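PDB 7CIW: agmatine N-acetyltransferase from Drosophila melanogaster, which transfers the acetyl group of acetyl-CoA to the amine of agmatine, and probably also acylates arylalkylamines such as dopamine and serotonin. Local coordinates for residues Tyr170-Val175 / Gln210-His215; Cys117-Val122 / Gln181-Leu186; Val189-Leu192 / Gln198-Arg201; Glu34-Gly39 / Gly101-Leu106. The protein carries 1 engineered substitution. All blocks are in the same frame, centred on the assembly; numbering follows the deposited sequence.

Interaction 1. Residues Tyr170-Val175 / Gln210-His215. Engineered in segment 170-175: A171 (natural residue Ser). With COA (coenzyme A), chain B.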
# COMPACT_ATOMS: atom_id res chain seq x y z
N TYR A 170 4.35 3.57 11.59
CA TYR A 170 4.22 2.20 12.09
C TYR A 170 4.54 1.18 11.01
O TYR A 170 5.11 0.12 11.28
CB TYR A 170 2.81 1.98 12.65
CG TYR A 170 2.44 3.03 13.66
CD1 TYR A 170 3.20 3.18 14.82
CD2 TYR A 170 1.37 3.87 13.46
CE1 TYR A 170 2.89 4.14 15.74
CE2 TYR A 170 1.05 4.85 14.39
CZ TYR A 170 1.83 4.97 15.53
OH TYR A 170 1.53 5.93 16.47
N ALA A 171 4.16 1.48 9.77
CA ALA A 171 4.52 0.58 8.68
C ALA A 171 6.01 0.65 8.40
O ALA A 171 6.65 -0.37 8.14
CB ALA A 171 3.71 0.91 7.43
N ALA A 172 6.59 1.85 8.46
CA ALA A 172 8.04 1.96 8.30
C ALA A 172 8.77 1.11 9.34
O ALA A 172 9.68 0.35 9.00
CB ALA A 172 8.48 3.43 8.41
N ARG A 173 8.35 1.19 10.60
CA ARG A 173 9.00 0.40 11.65
C ARG A 173 8.81 -1.09 11.42
O ARG A 173 9.72 -1.89 11.69
CB ARG A 173 8.45 0.81 13.02
CG ARG A 173 8.92 2.18 13.46
CD ARG A 173 8.02 2.72 14.55
NE ARG A 173 8.25 4.15 14.76
CZ ARG A 173 7.53 4.89 15.59
NH1 ARG A 173 6.55 4.35 16.30
NH2 ARG A 173 7.80 6.18 15.72
N LEU A 174 7.64 -1.49 10.92
CA LEU A 174 7.40 -2.90 10.62
C LEU A 174 8.36 -3.41 9.56
O LEU A 174 8.97 -4.48 9.72
CB LEU A 174 5.94 -3.09 10.18
CG LEU A 174 5.69 -4.40 9.44
CD1 LEU A 174 5.89 -5.55 10.42
CD2 LEU A 174 4.30 -4.46 8.84
N VAL A 175 8.52 -2.68 8.46
CA VAL A 175 9.33 -3.22 7.37
C VAL A 175 10.80 -3.12 7.70
O VAL A 175 11.60 -3.92 7.21
CB VAL A 175 8.99 -2.56 6.02
CG1 VAL A 175 7.55 -2.84 5.66
CG2 VAL A 175 9.23 -1.06 6.07
N GLN A 210 7.92 7.26 3.53
CA GLN A 210 9.23 6.61 3.45
C GLN A 210 9.08 5.36 2.60
O GLN A 210 8.35 4.44 2.98
CB GLN A 210 9.73 6.25 4.84
CG GLN A 210 9.92 7.45 5.75
CD GLN A 210 10.34 7.03 7.12
OE1 GLN A 210 11.52 6.85 7.37
NE2 GLN A 210 9.37 6.82 8.00
N THR A 211 9.78 5.32 1.47
CA THR A 211 9.69 4.17 0.58
C THR A 211 10.79 3.17 0.89
O THR A 211 11.97 3.54 0.96
CB THR A 211 9.78 4.63 -0.87
OG1 THR A 211 8.69 5.52 -1.14
CG2 THR A 211 9.68 3.43 -1.83
N PHE A 212 10.40 1.91 1.07
CA PHE A 212 11.31 0.83 1.39
C PHE A 212 11.24 -0.24 0.30
O PHE A 212 10.19 -0.43 -0.33
CB PHE A 212 10.97 0.18 2.73
CG PHE A 212 11.25 1.04 3.93
CD1 PHE A 212 10.36 2.02 4.34
CD2 PHE A 212 12.39 0.81 4.69
CE1 PHE A 212 10.62 2.78 5.47
CE2 PHE A 212 12.66 1.56 5.81
CZ PHE A 212 11.77 2.55 6.21
N VAL A 213 12.35 -0.96 0.11
CA VAL A 213 12.39 -2.10 -0.79
C VAL A 213 13.00 -3.30 -0.08
O VAL A 213 13.76 -3.18 0.88
CB VAL A 213 13.17 -1.81 -2.09
CG1 VAL A 213 12.59 -0.61 -2.80
CG2 VAL A 213 14.64 -1.59 -1.78
N LEU A 214 12.64 -4.48 -0.59
CA LEU A 214 13.22 -5.74 -0.16
C LEU A 214 13.71 -6.48 -1.40
O LEU A 214 12.94 -6.67 -2.34
CB LEU A 214 12.21 -6.60 0.60
CG LEU A 214 12.74 -7.95 1.07
CD1 LEU A 214 13.68 -7.76 2.27
CD2 LEU A 214 11.59 -8.90 1.40
N HIS A 215 14.97 -6.90 -1.40
CA HIS A 215 15.50 -7.64 -2.53
C HIS A 215 15.17 -9.12 -2.37
O HIS A 215 15.45 -9.71 -1.32
CB HIS A 215 17.01 -7.44 -2.64
CG HIS A 215 17.39 -6.01 -2.88
ND1 HIS A 215 17.58 -5.50 -4.14
CD2 HIS A 215 17.57 -4.98 -2.02
CE1 HIS A 215 17.87 -4.21 -4.05
NE2 HIS A 215 17.87 -3.87 -2.78
N1A COA B . -1.19 3.13 16.22
C2A COA B . -0.53 3.03 17.41
N3A COA B . 0.34 1.99 17.64
C4A COA B . 0.55 1.06 16.69
C5A COA B . -0.10 1.16 15.52
C6A COA B . -0.97 2.21 15.30
N6A COA B . -1.89 2.74 14.20
N7A COA B . 0.25 0.13 14.72
C8A COA B . 1.13 -0.63 15.39
N9A COA B . 1.32 -0.05 16.58
C1B COA B . 2.03 -0.37 17.67
C2B COA B . 1.52 -1.75 18.15
O2B COA B . 0.31 -1.64 18.99
C3B COA B . 2.58 -2.33 18.76
O3B COA B . 2.89 -1.79 20.07
P3B COA B . 2.32 -2.42 21.50
O7A COA B . 2.11 -3.92 21.36
O8A COA B . 3.27 -2.06 22.64
O9A COA B . 0.98 -1.73 21.73
C4B COA B . 3.85 -1.85 17.86
O4B COA B . 3.52 -0.70 17.29
C5B COA B . 4.25 -2.90 16.85
O5B COA B . 3.06 -3.40 16.26
P1A COA B . 3.10 -4.18 14.77
O1A COA B . 4.41 -3.95 14.01
O2A COA B . 2.78 -5.65 14.97
O3A COA B . 1.92 -3.44 13.92
P2A COA B . 0.71 -4.16 13.07
O4A COA B . -0.25 -4.84 14.01
O5A COA B . 1.30 -5.09 12.03
O6A COA B . -0.00 -2.84 12.40
CBP COA B . -0.22 -1.37 10.62
CCP COA B . 0.75 -2.03 11.57
CDP COA B . -0.75 -2.47 9.65
CEP COA B . 0.49 -0.27 9.82
CAP COA B . -1.33 -0.73 11.46
OAP COA B . -0.79 0.34 12.19
C9P COA B . -2.50 -0.18 10.62
O9P COA B . -3.34 -0.88 10.15
N8P COA B . -2.60 1.25 10.45
C7P COA B . -3.72 1.88 9.73
C6P COA B . -3.61 1.80 8.14
C5P COA B . -2.22 2.26 7.79
O5P COA B . -1.78 3.33 8.14
N4P COA B . -1.42 1.31 6.95
C3P COA B . -0.05 1.54 6.54
C2P COA B . 0.10 2.70 5.56
S1P COA B . 1.85 2.53 5.09

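Interaction 2. Residues Cys117-Val122 / Gln181-Leu186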
# COMPACT_ATOMS: atom_id res chain seq x y z
N CYS A 117 12.81 0.23 -10.88
CA CYS A 117 13.27 -0.68 -11.93
C CYS A 117 14.56 -0.19 -12.55
O CYS A 117 15.49 -0.98 -12.79
CB CYS A 117 12.16 -0.82 -12.97
SG CYS A 117 10.79 -1.86 -12.31
N ARG A 118 14.66 1.12 -12.76
CA ARG A 118 15.90 1.71 -13.25
C ARG A 118 16.95 1.77 -12.15
O ARG A 118 18.14 1.53 -12.40
CB ARG A 118 15.63 3.11 -13.78
CG ARG A 118 14.66 3.14 -14.94
CD ARG A 118 14.69 4.48 -15.66
NE ARG A 118 13.98 4.37 -16.94
CZ ARG A 118 12.67 4.24 -17.05
NH1 ARG A 118 11.90 4.20 -15.96
NH2 ARG A 118 12.11 4.14 -18.25
N ARG A 119 16.53 2.10 -10.93
CA ARG A 119 17.47 2.26 -9.83
C ARG A 119 18.26 0.98 -9.57
O ARG A 119 19.48 1.03 -9.36
CB ARG A 119 16.73 2.70 -8.56
CG ARG A 119 17.60 2.80 -7.31
CD ARG A 119 16.74 3.12 -6.08
NE ARG A 119 16.10 4.43 -6.19
CZ ARG A 119 16.48 5.51 -5.52
NH1 ARG A 119 17.51 5.45 -4.68
NH2 ARG A 119 15.84 6.66 -5.69
N PHE A 120 17.59 -0.17 -9.59
CA PHE A 120 18.22 -1.45 -9.27
C PHE A 120 18.39 -2.36 -10.48
O PHE A 120 18.77 -3.53 -10.31
CB PHE A 120 17.41 -2.18 -8.18
CG PHE A 120 17.41 -1.46 -6.85
CD1 PHE A 120 16.23 -0.92 -6.35
CD2 PHE A 120 18.58 -1.31 -6.14
CE1 PHE A 120 16.23 -0.25 -5.13
CE2 PHE A 120 18.58 -0.65 -4.92
CZ PHE A 120 17.41 -0.11 -4.42
N SER A 121 18.13 -1.87 -11.69
CA SER A 121 18.21 -2.66 -12.92
C SER A 121 17.47 -3.99 -12.79
O SER A 121 18.02 -5.06 -13.04
CB SER A 121 19.67 -2.91 -13.34
OG SER A 121 20.17 -1.85 -14.14
N VAL A 122 16.21 -3.92 -12.38
CA VAL A 122 15.36 -5.11 -12.34
C VAL A 122 14.21 -4.89 -13.32
O VAL A 122 13.81 -3.74 -13.54
CB VAL A 122 14.82 -5.39 -10.93
CG1 VAL A 122 15.94 -5.79 -9.98
CG2 VAL A 122 14.06 -4.18 -10.41
N GLN A 181 15.04 -1.97 3.18
CA GLN A 181 15.94 -0.82 3.19
C GLN A 181 15.22 0.43 2.70
O GLN A 181 14.48 0.40 1.71
CB GLN A 181 17.17 -1.07 2.31
CG GLN A 181 18.10 -2.16 2.83
CD GLN A 181 18.00 -3.42 2.00
OE1 GLN A 181 18.29 -3.41 0.80
NE2 GLN A 181 17.60 -4.52 2.63
N LEU A 182 15.47 1.54 3.39
CA LEU A 182 14.89 2.83 3.01
C LEU A 182 15.55 3.37 1.75
O LEU A 182 16.78 3.39 1.65
CB LEU A 182 15.08 3.82 4.15
CG LEU A 182 14.64 5.26 3.92
CD1 LEU A 182 13.13 5.32 3.82
CD2 LEU A 182 15.16 6.12 5.07
N ILE A 183 14.75 3.87 0.80
CA ILE A 183 15.34 4.42 -0.42
C ILE A 183 14.88 5.84 -0.72
O ILE A 183 15.46 6.49 -1.60
CB ILE A 183 15.06 3.53 -1.65
CG1 ILE A 183 13.57 3.43 -1.94
CG2 ILE A 183 15.68 2.13 -1.48
CD1 ILE A 183 13.29 2.99 -3.37
N ASN A 184 13.87 6.34 -0.01
CA ASN A 184 13.35 7.68 -0.31
C ASN A 184 12.50 8.19 0.84
O ASN A 184 11.72 7.44 1.43
CB ASN A 184 12.50 7.70 -1.59
CG ASN A 184 12.29 9.11 -2.13
OD1 ASN A 184 13.22 9.72 -2.66
ND2 ASN A 184 11.07 9.62 -2.02
N THR A 185 12.61 9.49 1.12
CA THR A 185 11.80 10.18 2.11
C THR A 185 11.26 11.46 1.50
O THR A 185 12.02 12.25 0.93
CB THR A 185 12.61 10.50 3.38
OG1 THR A 185 13.20 9.30 3.90
CG2 THR A 185 11.73 11.15 4.43
N LEU A 186 9.95 11.64 1.59
CA LEU A 186 9.32 12.89 1.17
C LEU A 186 8.47 13.39 2.32
O LEU A 186 7.50 12.74 2.71
CB LEU A 186 8.47 12.67 -0.09
CG LEU A 186 7.62 13.84 -0.58
CD1 LEU A 186 8.46 15.09 -0.75
CD2 LEU A 186 6.94 13.44 -1.90
O HOH W 1 15.66 8.82 -3.45

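Interaction 3. Residues Val189-Leu192 / Gln198-Arg201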
# COMPACT_ATOMS: atom_id res chain seq x y z
N VAL A 189 5.05 18.27 4.54
CA VAL A 189 5.04 19.73 4.46
C VAL A 189 5.75 20.25 3.21
O VAL A 189 5.54 21.41 2.83
CB VAL A 189 5.70 20.37 5.70
CG1 VAL A 189 4.90 20.06 6.95
CG2 VAL A 189 7.14 19.91 5.85
N ASP A 190 6.59 19.44 2.59
CA ASP A 190 7.35 19.84 1.41
C ASP A 190 6.59 19.60 0.11
O ASP A 190 7.09 19.99 -0.95
CB ASP A 190 8.68 19.07 1.33
CG ASP A 190 9.64 19.42 2.46
OD1 ASP A 190 9.51 20.52 3.05
OD2 ASP A 190 10.55 18.61 2.73
N HIS A 191 5.42 18.96 0.15
CA HIS A 191 4.70 18.58 -1.07
C HIS A 191 3.48 19.48 -1.27
O HIS A 191 2.49 19.35 -0.55
CB HIS A 191 4.29 17.11 -1.06
CG HIS A 191 3.70 16.66 -2.35
ND1 HIS A 191 4.47 16.42 -3.47
CD2 HIS A 191 2.41 16.46 -2.73
CE1 HIS A 191 3.68 16.07 -4.48
NE2 HIS A 191 2.43 16.09 -4.05
N LEU A 192 3.55 20.37 -2.26
CA LEU A 192 2.47 21.30 -2.55
C LEU A 192 1.79 20.95 -3.86
O LEU A 192 2.33 20.23 -4.69
CB LEU A 192 2.99 22.74 -2.64
CG LEU A 192 3.95 23.18 -1.54
CD1 LEU A 192 4.38 24.61 -1.83
CD2 LEU A 192 3.24 23.07 -0.21
N GLN A 198 -0.41 22.89 0.68
CA GLN A 198 0.08 21.58 1.07
C GLN A 198 -0.96 20.51 0.75
O GLN A 198 -2.13 20.64 1.13
CB GLN A 198 0.42 21.56 2.56
CG GLN A 198 1.00 20.25 3.05
CD GLN A 198 1.39 20.30 4.51
OE1 GLN A 198 1.77 21.35 5.02
NE2 GLN A 198 1.31 19.15 5.19
N VAL A 199 -0.55 19.46 0.04
CA VAL A 199 -1.52 18.49 -0.48
C VAL A 199 -2.05 17.61 0.65
O VAL A 199 -3.27 17.51 0.86
CB VAL A 199 -0.89 17.66 -1.61
CG1 VAL A 199 -1.84 16.53 -2.00
CG2 VAL A 199 -0.60 18.54 -2.80
N ILE A 200 -1.16 16.97 1.39
CA ILE A 200 -1.53 16.01 2.42
C ILE A 200 -1.20 16.62 3.77
O ILE A 200 -0.07 17.08 3.99
CB ILE A 200 -0.78 14.68 2.25
CG1 ILE A 200 -0.68 14.31 0.77
CG2 ILE A 200 -1.47 13.59 3.04
CD1 ILE A 200 -1.93 13.68 0.22
N ARG A 201 -2.17 16.61 4.69
CA ARG A 201 -1.95 17.03 6.08
C ARG A 201 -2.36 15.91 7.02
O ARG A 201 -3.48 15.91 7.56
CB ARG A 201 -2.71 18.31 6.42
CG ARG A 201 -2.12 19.02 7.64
CD ARG A 201 -3.18 19.79 8.42
NE ARG A 201 -3.31 21.16 7.95
CZ ARG A 201 -4.39 21.91 8.13
NH1 ARG A 201 -5.44 21.40 8.77
NH2 ARG A 201 -4.43 23.15 7.67
O HOH W 2 1.51 17.26 1.08

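Interaction 4. Residues Glu34-Gly39 / Gly101-Leu106. With G0R (N-(4-carbamimidamidobutyl)ethanamide), chain C.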
# COMPACT_ATOMS: atom_id res chain seq x y z
N GLU A 34 -5.11 5.53 7.50
CA GLU A 34 -4.01 5.66 6.56
C GLU A 34 -3.69 7.14 6.35
O GLU A 34 -4.60 7.93 6.06
CB GLU A 34 -4.36 4.98 5.24
CG GLU A 34 -3.17 4.82 4.31
CD GLU A 34 -2.88 6.09 3.56
OE1 GLU A 34 -3.83 6.68 3.02
OE2 GLU A 34 -1.70 6.53 3.54
N PRO A 35 -2.43 7.56 6.51
CA PRO A 35 -2.15 9.01 6.54
C PRO A 35 -2.56 9.80 5.30
O PRO A 35 -3.06 10.92 5.47
CB PRO A 35 -0.63 9.04 6.77
CG PRO A 35 -0.38 7.84 7.63
CD PRO A 35 -1.31 6.77 7.06
N LEU A 36 -2.37 9.30 4.07
CA LEU A 36 -2.82 10.10 2.92
C LEU A 36 -4.34 10.25 2.91
O LEU A 36 -4.86 11.33 2.60
CB LEU A 36 -2.37 9.50 1.60
CG LEU A 36 -0.89 9.20 1.45
CD1 LEU A 36 -0.59 8.86 -0.02
CD2 LEU A 36 -0.07 10.40 1.92
N THR A 37 -5.06 9.17 3.22
CA THR A 37 -6.51 9.22 3.26
C THR A 37 -7.00 10.10 4.41
O THR A 37 -7.95 10.87 4.24
CB THR A 37 -7.06 7.80 3.38
OG1 THR A 37 -6.33 6.94 2.51
CG2 THR A 37 -8.54 7.75 2.99
N ALA A 38 -6.37 9.99 5.58
CA ALA A 38 -6.77 10.81 6.72
C ALA A 38 -6.36 12.26 6.53
O ALA A 38 -6.95 13.14 7.17
CB ALA A 38 -6.16 10.26 8.01
N GLY A 39 -5.38 12.52 5.68
CA GLY A 39 -4.87 13.86 5.45
C GLY A 39 -5.49 14.59 4.28
O GLY A 39 -5.01 15.68 3.93
N GLY A 101 -7.18 12.39 -6.73
CA GLY A 101 -6.17 13.14 -7.47
C GLY A 101 -5.06 13.68 -6.58
O GLY A 101 -3.89 13.65 -6.97
N SER A 102 -5.41 14.17 -5.39
CA SER A 102 -4.40 14.63 -4.44
C SER A 102 -3.52 13.48 -3.95
O SER A 102 -2.29 13.61 -3.87
CB SER A 102 -5.07 15.32 -3.25
OG SER A 102 -5.70 16.53 -3.65
N ILE A 103 -4.15 12.35 -3.64
CA ILE A 103 -3.39 11.18 -3.19
C ILE A 103 -2.48 10.68 -4.32
O ILE A 103 -1.29 10.41 -4.11
CB ILE A 103 -4.36 10.09 -2.69
CG1 ILE A 103 -5.12 10.60 -1.45
CG2 ILE A 103 -3.63 8.77 -2.43
CD1 ILE A 103 -6.14 9.62 -0.88
N LEU A 104 -3.02 10.59 -5.53
CA LEU A 104 -2.22 10.14 -6.66
C LEU A 104 -1.08 11.09 -6.97
O LEU A 104 -0.00 10.66 -7.39
CB LEU A 104 -3.09 9.97 -7.90
CG LEU A 104 -3.73 8.59 -8.06
CD1 LEU A 104 -4.68 8.63 -9.24
CD2 LEU A 104 -2.68 7.51 -8.24
N HIS A 105 -1.28 12.40 -6.79
CA HIS A 105 -0.17 13.31 -7.10
C HIS A 105 1.00 13.10 -6.14
O HIS A 105 2.16 13.14 -6.56
CB HIS A 105 -0.65 14.76 -7.09
CG HIS A 105 -1.12 15.22 -8.44
ND1 HIS A 105 -2.44 15.16 -8.83
CD2 HIS A 105 -0.44 15.73 -9.49
CE1 HIS A 105 -2.56 15.64 -10.06
NE2 HIS A 105 -1.36 15.99 -10.48
N LEU A 106 0.72 12.80 -4.86
CA LEU A 106 1.81 12.46 -3.95
C LEU A 106 2.43 11.12 -4.34
O LEU A 106 3.66 11.00 -4.45
CB LEU A 106 1.32 12.42 -2.50
CG LEU A 106 2.48 12.10 -1.54
CD1 LEU A 106 2.52 13.08 -0.39
CD2 LEU A 106 2.47 10.65 -1.04
C10 G0R C . -4.86 4.96 -1.22
N12 G0R C . -5.61 5.94 -0.44
C1 G0R C . 1.16 0.05 2.21
C2 G0R C . 0.26 1.28 2.24
C5 G0R C . -0.12 3.70 1.58
C6 G0R C . -0.80 3.90 0.23
C7 G0R C . -1.51 5.25 0.12
C8 G0R C . -3.03 5.22 0.24
N4 G0R C . 0.70 2.50 1.58
N9 G0R C . -3.69 4.64 -0.91
N11 G0R C . -5.46 4.34 -2.37
O3 G0R C . -0.80 1.24 2.78

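Interaction 1. Residues Tyr170-Val175 / Gln210-His215
The backbone N of V175 donates to O of A171 across 3.0 Å, a bond of helix 169-177, whose V175 side chain points at F212. From there the methyl CG2 of V175 drops onto one face of the phenyl ring, 3.8 Å from the F212 centroid and 19° off the ring normal: a CH-pi contact displaced toward the rim near CG. Chi1 of -70°, with CG beside the backbone N and anti to the carbonyl carbon, sends the F212 ring toward the helix. One turn earlier, CB of A172 approaches the same ring obliquely, 3.7 Å from F212 CE1, and lies 3.5 Å from NE2 of Q210, whose extended chain brings the amide to the helix. This is helix-on-sheet packing of the GNAT fold: the axes of 170-175 and 210-215 approach to 9.4 Å, their directions 22° apart, and C166 of the adjoining strand 161-166 touches both V175 and F212. The helix start serves coenzyme A. The Y170 ring offers one face to the adenine, with CE2 3.4 Å from N1A, while H206 meets the ring with its plane steeply inclined. A leucine in place of Y170 would probably deprive the adenine of this flat cover and let the base shift. CB of A171, an engineered residue replacing serine, lies 3.4 Å from the coenzyme sulfur S1P.

Interaction 2. Residues Cys117-Val122 / Gln181-Leu186
I183 faces two flat groups, the guanidinium of R119 and the ring of F120, and presents a different branch to each. Its methyl CG2 comes to the edge of the F120 ring, near the ring plane, with 4.1 Å between CG2 and F120 CZ; the two side chains pass each other at a slant. Toward R119 it is the CB and CD1 side of I183 that lies over one face of the guanidinium, CD1 standing 4.2 Å from NE. The I183 branches are set by chi1 of 63°, which puts CG1 between the backbone N and the carbonyl carbon. R119 also covers F120: its CG sits 3.9 Å above the ring plane of F120, over the centre, while H215 meets the same ring edge-to-face. The arginine extends from its backbone and bends at chi3 (-64°), and its NE and NH2 donate to the carbonyls of T114 and A113 at the end of helix 99-114. The carbonyl-rich C-terminal end of that helix probably favours the positive charge. NH2 further gives a proton to water 1 over 3.1 Å, and this water donates to O of I183 at 3.0 Å and to OD1 of N184 at 2.7 Å. Three bonds thus fix the water between the arginine and the edge strand 181-187, at the very place where I183 and N184 both face T211 of strand 208-215, a classic beta bulge.

Interaction 3. Residues Val189-Leu192 / Gln198-Arg201
The imidazole of H191 meets V199 obliquely, its CD2 3.7 Å from the methyl CG2, and water 2 sits at the edge of this ring, in its plane. The other flat group, the Q198 amide, lies alongside V189, with CD 3.7 Å from V189 CA. It is kept from turning by NE2, which donates to O of I200 at 2.8 Å, the acceptor lying close to the amide plane. With CG anti to the backbone N (chi1 -177°) and the rest of the chain extended, Q198 spans the distance to V189. Replacing Q198 with an alanine would probably leave O of I200 without this donor and open a gap beside V189. Between the backbones, V199 N donates to O of H191 over 3.1 Å in a nearly straight bond (172°) in the carbonyl plane, and L192 pairs with Q198 as a single beta bridge. L192 folds back so that CD2 is 3.7 Å from Q198 CA. Water 2 accepts from I200 N at 2.7 Å and lies 2.8 Å from O of H191. One straight backbone bond and a water, both at the H191 carbonyl, thus pin together the two arms of the loop joining strands 181-187 and 208-215, with Q198, V199 and L192 packed round them at the surface.

Interaction 4. Residues Glu34-Gly39 / Gly101-Leu106
One wall of the acetylagmatine pocket forms where the short helix 35-38 meets helix 99-114, through L36 on one and I103 and L106 on the other. L36 leads with CD1, 3.9 Å from I103 CG2 and 3.7 Å from L106 CD2, and its other methyl also reaches that L106 methyl, the two leucines crossing at an angle. The same CD1 lies 3.7 Å from C7 in the butyl chain of the product, so the apolar joint between the helices also lines the aliphatic part of the ligand. Farther along, CD1 of I103 comes to 3.7 Å from N12 of the ligand's guanidino end. E34 occupies the N-cap position of helix 35-38. Its chain leaves with CG anti to the backbone N and then bends at chi2 (-81°), bringing the carboxylate back over the first turn. OE1 takes two bonds, from T37 N at 2.8 Å, above the carboxylate plane, and from T37 OG1 at 2.6 Å, nearly along its C-O axis. OE2 accepts from L36 N at 2.9 Å, again from above the plane, and from T167 OG1, so the group is held at both oxygens. Giving its proton to E34, T37 OG1 accepts in turn a weak bond from N12 of the ligand across 3.2 Å; D49 and Y30 also hydrogen-bond the ligand. Y188 touches L36, K99 at the start of helix 99-114 binds O of T37, and L104 turns from the pocket to pack on helix 84-95.

How the interactions relate
Along the chain interaction 4 closes first; interactions 1 and 2 then interleave, and interaction 3 is nested within the loop closed by interaction 1. Interactions 1 and 2, with centres about 12 Å apart, share the end of the mixed sheet, where strands 208-215 and 181-187 are neighbours and T211 bonds to both I183 and N184. Interactions 3 and 4, with centres about 10 Å apart, join through R201 and G39 and through I200, which packs on L36 and L106. Helix 99-114 ties the pairs together, flanking the pocket at one end and receiving R119 at the other. Coenzyme A borders interactions 1 and 4, and acetylagmatine lies against interaction 4, whereas interactions 2 and 3 lie at the surface.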